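Local coordinates for sialidase domain-containing protein (Dyadobacter fermentans, PDB 5HX0), which is of unknown function but folds as a sialidase-like six-bladed beta-propeller, which suggests, without proving, a role in recognising or cleaving carbohydrates, at residues A[100-105]-A[112-117]; A[46-51]-A[105-110]; A[59-64]-A[380-385]. All blocks are in the same frame, centred on the assembly; numbering follows the deposited sequence. Where two conformers were deposited one is given.

Contact 1. Residues A[100-105]-A[112-117]; sequences SVKSKD and EPELIY
Lys102 and Glu114 reach for each other along the same side of this hairpin, their side chains crossing at about a right angle. Lys102 is extended beyond CG, and with CG anti to its carbonyl carbon (chi1 -62°) the chain sweeps over toward the outer strand. There NZ meets Glu114 OE1 at 3.0 Å in a salt bridge that uses the syn lone pair of that oxygen. The same OE1 accepts a hydrogen bond from a water at 2.8 Å. This water also sits 2.8 Å from Ser100 OG and donates weakly to Ser100 O, tying the carboxylate to the neighbouring strand.

Beneath these side chains, Ser100 and Glu114 form an antiparallel hydrogen-bonded pair. Ser100 N gives to Glu114 O at 2.8 Å and Glu114 N gives to Ser100 O at 2.9 Å. Ser100 CB touches the tip of Ile116, CD1, at 3.9 Å. Val101 turns to the other side of the sheet and lies alongside Pro113, pointing the same way, with Val101 CG1 and Pro113 CG 4.0 Å apart.

Strand 114-117 is the outer edge of its propeller blade, and it soon leaves the register: Ile116 and Tyr117 both face Leu98 in a classic beta bulge. Just before the bulge, Leu115 packs on Leu115 of the second subunit.

Chemically the hairpin is two-sided. The Val101 and Pro113 side is apolar and faces strand 42-51, whereas Glu114 is exposed and Lys102 partly so, and solvent would be expected to screen their charges.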
loop_
_atom_site.group_PDB
_atom_site.type_symbol
_atom_site.label_atom_id
_atom_site.label_comp_id
_atom_site.label_asym_id
_atom_site.label_seq_id
_atom_site.Cartn_x
_atom_site.Cartn_y
_atom_site.Cartn_z
ATOM N N SER A 100 -4.848 -8.494 6.888
ATOM C CA SER A 100 -5.292 -9.652 7.657
ATOM C C SER A 100 -5.357 -9.345 9.146
ATOM O O SER A 100 -4.630 -8.485 9.654
ATOM C CB SER A 100 -4.356 -10.865 7.459
ATOM O OG SER A 100 -3.079 -10.566 7.994
ATOM N N VAL A 101 -6.220 -10.093 9.846
ATOM C CA VAL A 101 -6.177 -10.195 11.298
ATOM C C VAL A 101 -6.123 -11.679 11.623
ATOM O O VAL A 101 -6.399 -12.529 10.771
ATOM C CB VAL A 101 -7.373 -9.507 12.014
ATOM C CG1 VAL A 101 -7.279 -7.955 11.868
ATOM C CG2 VAL A 101 -8.698 -10.019 11.464
ATOM N N LYS A 102 -5.722 -11.988 12.865
ATOM C CA LYS A 102 -5.407 -13.361 13.269
ATOM C C LYS A 102 -6.050 -13.694 14.611
ATOM O O LYS A 102 -6.342 -12.808 15.421
ATOM C CB LYS A 102 -3.881 -13.574 13.375
ATOM C CG LYS A 102 -3.152 -13.364 12.058
ATOM C CD LYS A 102 -1.621 -13.398 12.236
ATOM C CE LYS A 102 -0.956 -13.494 10.841
ATOM N NZ LYS A 102 0.525 -13.279 10.802
ATOM N N SER A 103 -6.242 -14.995 14.846
ATOM C CA SER A 103 -6.917 -15.481 16.048
ATOM C C SER A 103 -6.426 -16.884 16.368
ATOM O O SER A 103 -6.077 -17.652 15.470
ATOM C CB SER A 103 -8.448 -15.501 15.859
ATOM O OG SER A 103 -9.111 -16.027 17.010
ATOM N N LYS A 104 -6.392 -17.211 17.657
ATOM C CA LYS A 104 -6.180 -18.589 18.075
ATOM C C LYS A 104 -7.480 -19.353 18.258
ATOM O O LYS A 104 -7.455 -20.583 18.309
ATOM C CB LYS A 104 -5.406 -18.649 19.390
ATOM C CG LYS A 104 -3.986 -18.145 19.286
ATOM C CD LYS A 104 -3.373 -17.924 20.660
ATOM C CE LYS A 104 -2.116 -17.055 20.582
ATOM N NZ LYS A 104 -2.432 -15.628 20.264
ATOM N N ASP A 105 -8.605 -18.672 18.389
ATOM C CA ASP A 105 -9.824 -19.370 18.759
ATOM C C ASP A 105 -11.050 -19.018 17.936
ATOM O O ASP A 105 -12.088 -19.663 18.126
ATOM C CB ASP A 105 -10.152 -19.123 20.240
ATOM C CG ASP A 105 -10.179 -17.646 20.597
ATOM O OD1 ASP A 105 -10.332 -16.772 19.710
ATOM O OD2 ASP A 105 -10.035 -17.355 21.792
ATOM N N GLU A 112 -4.791 -4.794 15.166
ATOM C CA GLU A 112 -4.191 -4.004 14.089
ATOM C C GLU A 112 -3.929 -4.885 12.870
ATOM O O GLU A 112 -3.090 -5.793 12.950
ATOM C CB GLU A 112 -2.880 -3.365 14.567
ATOM C CG GLU A 112 -2.306 -2.366 13.596
ATOM C CD GLU A 112 -3.157 -1.103 13.505
ATOM O OE1 GLU A 112 -3.905 -0.802 14.471
ATOM O OE2 GLU A 112 -3.077 -0.415 12.466
ATOM N N PRO A 113 -4.606 -4.670 11.738
ATOM C CA PRO A 113 -4.400 -5.541 10.578
ATOM C C PRO A 113 -2.980 -5.462 10.044
ATOM O O PRO A 113 -2.373 -4.389 10.009
ATOM C CB PRO A 113 -5.404 -5.011 9.556
ATOM C CG PRO A 113 -6.493 -4.357 10.413
ATOM C CD PRO A 113 -5.727 -3.731 11.531
ATOM N N GLU A 114 -2.442 -6.612 9.645
ATOM C CA GLU A 114 -1.159 -6.641 8.946
ATOM C C GLU A 114 -1.387 -6.568 7.443
ATOM O O GLU A 114 -2.391 -7.053 6.929
ATOM C CB GLU A 114 -0.382 -7.917 9.264
ATOM C CG GLU A 114 0.079 -8.011 10.689
ATOM C CD GLU A 114 0.812 -9.300 10.925
ATOM O OE1 GLU A 114 0.153 -10.351 11.096
ATOM O OE2 GLU A 114 2.055 -9.261 10.897
ATOM N N LEU A 115 -0.424 -5.993 6.733
ATOM C CA LEU A 115 -0.548 -5.868 5.289
ATOM C C LEU A 115 -0.141 -7.168 4.607
ATOM O O LEU A 115 0.942 -7.704 4.862
ATOM C CB LEU A 115 0.316 -4.720 4.772
ATOM C CG LEU A 115 0.154 -4.530 3.262
ATOM C CD1 LEU A 115 -1.115 -3.805 2.933
ATOM C CD2 LEU A 115 1.309 -3.777 2.718
ATOM N N ILE A 116 -1.030 -7.690 3.772
ATOM C CA ILE A 116 -0.663 -8.746 2.835
ATOM C C ILE A 116 -0.129 -8.149 1.540
ATOM O O ILE A 116 0.927 -8.547 1.045
ATOM C CB ILE A 116 -1.862 -9.681 2.553
ATOM C CG1 ILE A 116 -2.244 -10.479 3.802
ATOM C CG2 ILE A 116 -1.517 -10.641 1.389
ATOM C CD1 ILE A 116 -3.597 -11.252 3.651
ATOM N N TYR A 117 -0.826 -7.161 0.987
ATOM C CA TYR A 117 -0.407 -6.643 -0.308
ATOM C C TYR A 117 -1.022 -5.289 -0.613
ATOM O O TYR A 117 -2.226 -5.086 -0.418
ATOM C CB TYR A 117 -0.795 -7.618 -1.407
ATOM C CG TYR A 117 -0.267 -7.236 -2.778
ATOM C CD1 TYR A 117 1.100 -7.232 -3.045
ATOM C CD2 TYR A 117 -1.145 -6.927 -3.813
ATOM C CE1 TYR A 117 1.580 -6.896 -4.312
ATOM C CE2 TYR A 117 -0.682 -6.598 -5.083
ATOM C CZ TYR A 117 0.687 -6.583 -5.320
ATOM O OH TYR A 117 1.141 -6.251 -6.575
HETATM O O HOH W 1 -2.591 -10.318 10.720
#

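Contact 2. Residues A[46-51]-A[105-110]; sequences EDVVIY and DGKTWT
Trp109, the aromatic residue that ends an Asp box, lays its indole against Ile50 of strand 42-51. The box here is the short sequence Ser-Lys-Asp-Gly-Lys-Thr-Trp, residues 103 to 109. One face of the indole takes all three outer carbons of Ile50: CG2 stands 3.8 Å from the centroid of the six-membered ring, 18° off its normal, a CH-pi contact, while CG1 comes within 3.6 Å of Trp109 NE1 and CD1 within 3.8 Å of Trp109 CZ2. With CG2 of Ile50 anti to the backbone N and CG1 beside it (chi1 -67°), both branches come to lie against the same ring face.

The box holds its own shape. Asp105 OD1 grips two backbone amides, those of Lys107 and Thr108, each at 2.8 Å: the Thr108 bond is nearly straight and arrives on the syn side, and the Lys107 bond comes from above the carboxylate plane, closing an Asx turn. Trp109 NE1 turns back to Gly106 O in a weak bond of 2.9 Å.

As in other sialidase-type propellers, the box sits between the third and fourth strands of a blade. Strand 42-51 belongs to a different blade: it is the outer strand of the sheet built mainly from the end of the chain, so this contact joins the first and last blades near the ring closure. Ile50 and Trp109 also share Val101 and Leu73 as neighbours.

No backbone hydrogen bond crosses directly. One water donates to Val49 O and Lys107 O, and another to Ile50 O, at 2.6 Å, and Thr110 O. At the exposed end Lys107 NZ meets Glu46 OE1 at 2.9 Å from above the carboxylate plane, a salt bridge of one of two Lys107 conformers and so doubtful as a permanent link.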
loop_
_atom_site.group_PDB
_atom_site.type_symbol
_atom_site.label_atom_id
_atom_site.label_comp_id
_atom_site.label_asym_id
_atom_site.label_seq_id
_atom_site.Cartn_x
_atom_site.Cartn_y
_atom_site.Cartn_z
ATOM N N GLU A 46 -22.551 -18.103 18.996
ATOM C CA GLU A 46 -22.567 -16.664 19.215
ATOM C C GLU A 46 -22.146 -15.979 17.923
ATOM O O GLU A 46 -21.607 -16.606 17.011
ATOM C CB GLU A 46 -21.630 -16.270 20.351
ATOM C CG GLU A 46 -20.195 -16.704 20.119
ATOM C CD GLU A 46 -19.276 -16.302 21.263
ATOM O OE1 GLU A 46 -19.560 -15.286 21.939
ATOM O OE2 GLU A 46 -18.272 -17.010 21.487
ATOM N N ASP A 47 -22.398 -14.687 17.859
ATOM C CA ASP A 47 -21.835 -13.840 16.820
ATOM C C ASP A 47 -20.634 -13.095 17.379
ATOM O O ASP A 47 -20.581 -12.808 18.577
ATOM C CB ASP A 47 -22.875 -12.848 16.328
ATOM C CG ASP A 47 -24.033 -13.540 15.673
ATOM O OD1 ASP A 47 -23.793 -14.546 14.975
ATOM O OD2 ASP A 47 -25.173 -13.103 15.875
ATOM N N VAL A 48 -19.657 -12.791 16.516
ATOM C CA VAL A 48 -18.472 -12.054 16.943
ATOM C C VAL A 48 -18.197 -10.916 15.965
ATOM O O VAL A 48 -18.631 -10.930 14.810
ATOM C CB VAL A 48 -17.227 -12.956 17.085
ATOM C CG1 VAL A 48 -17.511 -14.067 18.053
ATOM C CG2 VAL A 48 -16.794 -13.537 15.721
ATOM N N VAL A 49 -17.498 -9.902 16.462
ATOM C CA VAL A 49 -16.951 -8.836 15.629
ATOM C C VAL A 49 -15.460 -9.111 15.471
ATOM O O VAL A 49 -14.750 -9.311 16.460
ATOM C CB VAL A 49 -17.213 -7.446 16.230
ATOM C CG1 VAL A 49 -16.480 -6.383 15.410
ATOM C CG2 VAL A 49 -18.722 -7.145 16.215
ATOM N N ILE A 50 -15.001 -9.183 14.228
ATOM C CA ILE A 50 -13.643 -9.594 13.923
ATOM C C ILE A 50 -12.738 -8.393 13.675
ATOM O O ILE A 50 -11.613 -8.348 14.167
ATOM C CB ILE A 50 -13.651 -10.566 12.719
ATOM C CG1 ILE A 50 -14.340 -11.874 13.130
ATOM C CG2 ILE A 50 -12.212 -10.812 12.168
ATOM C CD1 ILE A 50 -14.387 -12.934 12.041
ATOM N N TYR A 51 -13.221 -7.393 12.942
ATOM C CA TYR A 51 -12.465 -6.155 12.761
ATOM C C TYR A 51 -13.434 -5.050 12.406
ATOM O O TYR A 51 -14.238 -5.205 11.477
ATOM C CB TYR A 51 -11.393 -6.259 11.666
ATOM C CG TYR A 51 -10.735 -4.922 11.437
ATOM C CD1 TYR A 51 -9.793 -4.432 12.334
ATOM C CD2 TYR A 51 -11.124 -4.098 10.375
ATOM C CE1 TYR A 51 -9.223 -3.180 12.149
ATOM C CE2 TYR A 51 -10.551 -2.853 10.183
ATOM C CZ TYR A 51 -9.601 -2.401 11.067
ATOM O OH TYR A 51 -9.035 -1.156 10.871
ATOM N N ASP A 105 -8.605 -18.672 18.389
ATOM C CA ASP A 105 -9.824 -19.370 18.759
ATOM C C ASP A 105 -11.050 -19.018 17.936
ATOM O O ASP A 105 -12.088 -19.663 18.126
ATOM C CB ASP A 105 -10.152 -19.123 20.240
ATOM C CG ASP A 105 -10.179 -17.646 20.597
ATOM O OD1 ASP A 105 -10.332 -16.772 19.710
ATOM O OD2 ASP A 105 -10.035 -17.355 21.792
ATOM N N GLY A 106 -10.975 -18.038 17.031
ATOM C CA GLY A 106 -12.128 -17.580 16.281
ATOM C C GLY A 106 -12.888 -16.453 16.941
ATOM O O GLY A 106 -13.752 -15.829 16.297
ATOM N N LYS A 107 -12.564 -16.142 18.188
ATOM C CA LYS A 107 -13.301 -15.199 19.013
ATOM C C LYS A 107 -12.499 -13.953 19.358
ATOM O O LYS A 107 -13.029 -12.840 19.307
ATOM C CB LYS A 107 -13.736 -15.912 20.298
ATOM C CG LYS A 107 -14.562 -15.112 21.259
ATOM C CD LYS A 107 -15.157 -16.047 22.315
ATOM C CE LYS A 107 -16.096 -15.287 23.233
ATOM N NZ LYS A 107 -16.865 -14.261 22.468
ATOM N N THR A 108 -11.236 -14.125 19.707
ATOM C CA THR A 108 -10.318 -13.041 20.023
ATOM C C THR A 108 -9.429 -12.766 18.815
ATOM O O THR A 108 -8.718 -13.661 18.361
ATOM C CB THR A 108 -9.476 -13.453 21.232
ATOM O OG1 THR A 108 -10.377 -13.701 22.316
ATOM C CG2 THR A 108 -8.496 -12.347 21.615
ATOM N N TRP A 109 -9.439 -11.527 18.320
ATOM C CA TRP A 109 -8.736 -11.196 17.089
ATOM C C TRP A 109 -7.702 -10.105 17.326
ATOM O O TRP A 109 -7.928 -9.187 18.116
ATOM C CB TRP A 109 -9.726 -10.750 16.013
ATOM C CG TRP A 109 -10.590 -11.896 15.614
ATOM C CD1 TRP A 109 -11.729 -12.314 16.228
ATOM C CD2 TRP A 109 -10.336 -12.811 14.552
ATOM N NE1 TRP A 109 -12.219 -13.423 15.589
ATOM C CE2 TRP A 109 -11.377 -13.754 14.558
ATOM C CE3 TRP A 109 -9.340 -12.906 13.572
ATOM C CZ2 TRP A 109 -11.456 -14.794 13.623
ATOM C CZ3 TRP A 109 -9.413 -13.942 12.650
ATOM C CH2 TRP A 109 -10.462 -14.872 12.682
ATOM N N THR A 110 -6.583 -10.192 16.602
ATOM C CA THR A 110 -5.580 -9.128 16.670
ATOM C C THR A 110 -6.207 -7.798 16.253
ATOM O O THR A 110 -6.974 -7.748 15.277
ATOM C CB THR A 110 -4.382 -9.444 15.776
ATOM O OG1 THR A 110 -4.846 -9.738 14.448
ATOM C CG2 THR A 110 -3.601 -10.639 16.335
HETATM O O HOH W 2 -13.748 -10.100 18.930
HETATM O O HOH W 3 -9.646 -6.881 15.115
#

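Contact 3. Residues A[59-64]-A[380-385]; sequences AFPSVI and LVSYYF
Segments 59-64 and 380-385 run nearly antiparallel, at 167°, their axes approaching to 5.7 Å, yet no hydrogen bond links them; side chains pack on side chains and on the other backbone. Ala59 CB is the wedge. It sits over one face of the Tyr384 ring, 3.5 Å from the centroid and 18° off the normal in a CH-pi contact, and also covers a face of the Phe60 ring. Tyr384 CG, between its backbone N and carbonyl carbon (chi1 83°), brings the ring there. Phe60 and Tyr384 lie side by side, pointing the same way, with CE1 of Phe60 3.6 Å from CE1 of Tyr384.

These strands belong to adjoining blades of the propeller, the first and the last, and pack face to face rather than pairing as one sheet. Farther along, Pro61 CG rests 3.6 Å from Tyr383 CA, and Val63 CG1 comes to 3.7 Å from Ser382 OG. That buried hydroxyl is hydrogen-bonded to Trp370 O, outside the two segments. Tyr384 OH is likewise hydrogen-bonded to Asp365 OD1, while Phe60 makes an edge-to-face contact with His91 and lies about 4 Å from a bound acetate, probably from the crystallisation liquor.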
loop_
_atom_site.group_PDB
_atom_site.type_symbol
_atom_site.label_atom_id
_atom_site.label_comp_id
_atom_site.label_asym_id
_atom_site.label_seq_id
_atom_site.Cartn_x
_atom_site.Cartn_y
_atom_site.Cartn_z
ATOM N N ALA A 59 -14.132 -5.336 4.091
ATOM C CA ALA A 59 -15.102 -6.174 3.387
ATOM C C ALA A 59 -14.429 -7.366 2.715
ATOM O O ALA A 59 -13.212 -7.417 2.558
ATOM C CB ALA A 59 -15.878 -5.346 2.351
ATOM N N PHE A 60 -15.265 -8.330 2.298
ATOM C CA PHE A 60 -14.887 -9.448 1.435
ATOM C C PHE A 60 -13.837 -10.343 2.098
ATOM O O PHE A 60 -12.693 -10.416 1.618
ATOM C CB PHE A 60 -14.359 -8.914 0.080
ATOM C CG PHE A 60 -15.195 -7.762 -0.488
ATOM C CD1 PHE A 60 -16.577 -7.899 -0.635
ATOM C CD2 PHE A 60 -14.599 -6.561 -0.845
ATOM C CE1 PHE A 60 -17.369 -6.842 -1.134
ATOM C CE2 PHE A 60 -15.381 -5.485 -1.340
ATOM C CZ PHE A 60 -16.764 -5.636 -1.494
ATOM N N PRO A 61 -14.162 -11.030 3.190
ATOM C CA PRO A 61 -13.140 -11.829 3.883
ATOM C C PRO A 61 -12.954 -13.224 3.297
ATOM O O PRO A 61 -13.848 -13.805 2.666
ATOM C CB PRO A 61 -13.689 -11.918 5.310
ATOM C CG PRO A 61 -15.233 -12.021 5.066
ATOM C CD PRO A 61 -15.475 -11.078 3.883
ATOM N N SER A 62 -11.749 -13.758 3.484
ATOM C CA SER A 62 -11.535 -15.194 3.390
ATOM C C SER A 62 -10.667 -15.595 4.573
ATOM O O SER A 62 -9.995 -14.759 5.183
ATOM C CB SER A 62 -10.908 -15.616 2.051
ATOM O OG SER A 62 -9.614 -15.092 1.897
ATOM N N VAL A 63 -10.703 -16.874 4.920
ATOM C CA VAL A 63 -10.068 -17.298 6.168
ATOM C C VAL A 63 -9.610 -18.748 6.073
ATOM O O VAL A 63 -10.276 -19.597 5.464
ATOM C CB VAL A 63 -11.023 -17.039 7.363
ATOM C CG1 VAL A 63 -12.384 -17.728 7.149
ATOM C CG2 VAL A 63 -10.403 -17.489 8.671
ATOM N N ILE A 64 -8.433 -19.013 6.658
ATOM C CA ILE A 64 -7.831 -20.346 6.743
ATOM C C ILE A 64 -7.410 -20.556 8.193
ATOM O O ILE A 64 -7.362 -19.614 8.983
ATOM C CB ILE A 64 -6.616 -20.486 5.808
ATOM C CG1 ILE A 64 -5.590 -19.415 6.211
ATOM C CG2 ILE A 64 -7.039 -20.288 4.321
ATOM C CD1 ILE A 64 -4.210 -19.632 5.693
ATOM N N LEU A 380 -16.411 -21.450 12.206
ATOM C CA LEU A 380 -16.588 -20.000 12.127
ATOM C C LEU A 380 -17.042 -19.640 10.720
ATOM O O LEU A 380 -16.356 -19.954 9.744
ATOM C CB LEU A 380 -15.287 -19.268 12.456
ATOM C CG LEU A 380 -15.278 -17.776 12.129
ATOM C CD1 LEU A 380 -16.231 -17.044 13.059
ATOM C CD2 LEU A 380 -13.869 -17.214 12.228
ATOM N N VAL A 381 -18.210 -19.026 10.606
ATOM C CA VAL A 381 -18.647 -18.452 9.333
ATOM C C VAL A 381 -18.320 -16.967 9.423
ATOM O O VAL A 381 -19.017 -16.213 10.105
ATOM C CB VAL A 381 -20.137 -18.682 9.071
ATOM C CG1 VAL A 381 -20.515 -18.104 7.689
ATOM C CG2 VAL A 381 -20.481 -20.176 9.185
ATOM N N SER A 382 -17.247 -16.541 8.755
ATOM C CA SER A 382 -16.963 -15.119 8.690
ATOM C C SER A 382 -17.696 -14.484 7.510
ATOM O O SER A 382 -18.134 -15.162 6.580
ATOM C CB SER A 382 -15.449 -14.871 8.553
ATOM O OG SER A 382 -15.018 -15.161 7.222
ATOM N N TYR A 383 -17.832 -13.161 7.562
ATOM C CA TYR A 383 -18.493 -12.378 6.520
ATOM C C TYR A 383 -18.185 -10.921 6.818
ATOM O O TYR A 383 -17.599 -10.605 7.855
ATOM C CB TYR A 383 -20.014 -12.631 6.461
ATOM C CG TYR A 383 -20.672 -12.742 7.820
ATOM C CD1 TYR A 383 -21.090 -11.601 8.514
ATOM C CD2 TYR A 383 -20.855 -13.991 8.425
ATOM C CE1 TYR A 383 -21.687 -11.707 9.770
ATOM C CE2 TYR A 383 -21.464 -14.098 9.678
ATOM C CZ TYR A 383 -21.859 -12.953 10.342
ATOM O OH TYR A 383 -22.445 -13.063 11.578
ATOM N N TYR A 384 -18.539 -10.028 5.891
ATOM C CA TYR A 384 -18.536 -8.626 6.271
ATOM C C TYR A 384 -19.977 -8.168 6.424
ATOM O O TYR A 384 -20.926 -8.833 5.976
ATOM C CB TYR A 384 -17.726 -7.729 5.301
ATOM C CG TYR A 384 -18.436 -7.253 4.038
ATOM C CD1 TYR A 384 -18.665 -8.125 2.980
ATOM C CD2 TYR A 384 -18.826 -5.909 3.887
ATOM C CE1 TYR A 384 -19.298 -7.691 1.793
ATOM C CE2 TYR A 384 -19.471 -5.464 2.701
ATOM C CZ TYR A 384 -19.693 -6.373 1.658
ATOM O OH TYR A 384 -20.324 -5.968 0.481
ATOM N N PHE A 385 -20.143 -7.072 7.158
ATOM C CA PHE A 385 -21.466 -6.776 7.688
ATOM C C PHE A 385 -21.588 -5.286 7.961
ATOM O O PHE A 385 -20.595 -4.557 8.017
ATOM C CB PHE A 385 -21.748 -7.570 8.975
ATOM C CG PHE A 385 -23.195 -7.928 9.140
ATOM C CD1 PHE A 385 -23.765 -8.893 8.326
ATOM C CD2 PHE A 385 -23.984 -7.297 10.103
ATOM C CE1 PHE A 385 -25.109 -9.242 8.458
ATOM C CE2 PHE A 385 -25.318 -7.615 10.246
ATOM C CZ PHE A 385 -25.896 -8.587 9.422
#

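Overall arrangement
All three contacts gather where the first and last propeller blades meet. Contact 1 lies within the first blade, at its outer edge, and is the one with direct backbone hydrogen bonding between strands. Contacts 2 and 3 span the two blades without it: contact 3 is fully buried, its centre about 9 Å from that of the chain, and rests on aromatic and aliphatic packing, whereas contact 2, its centre about 20 Å from the chain's, mixes a CH-pi contact of isoleucine on tryptophan with bridging waters and surface charge. Contacts 1 and 2 overlap at Asp105 in sequence and are joined by a hydrogen bond between Ser103 OG and Thr108 O. Trp109 and Ile50 of contact 2 reach Leu380 and Ser382 of contact 3.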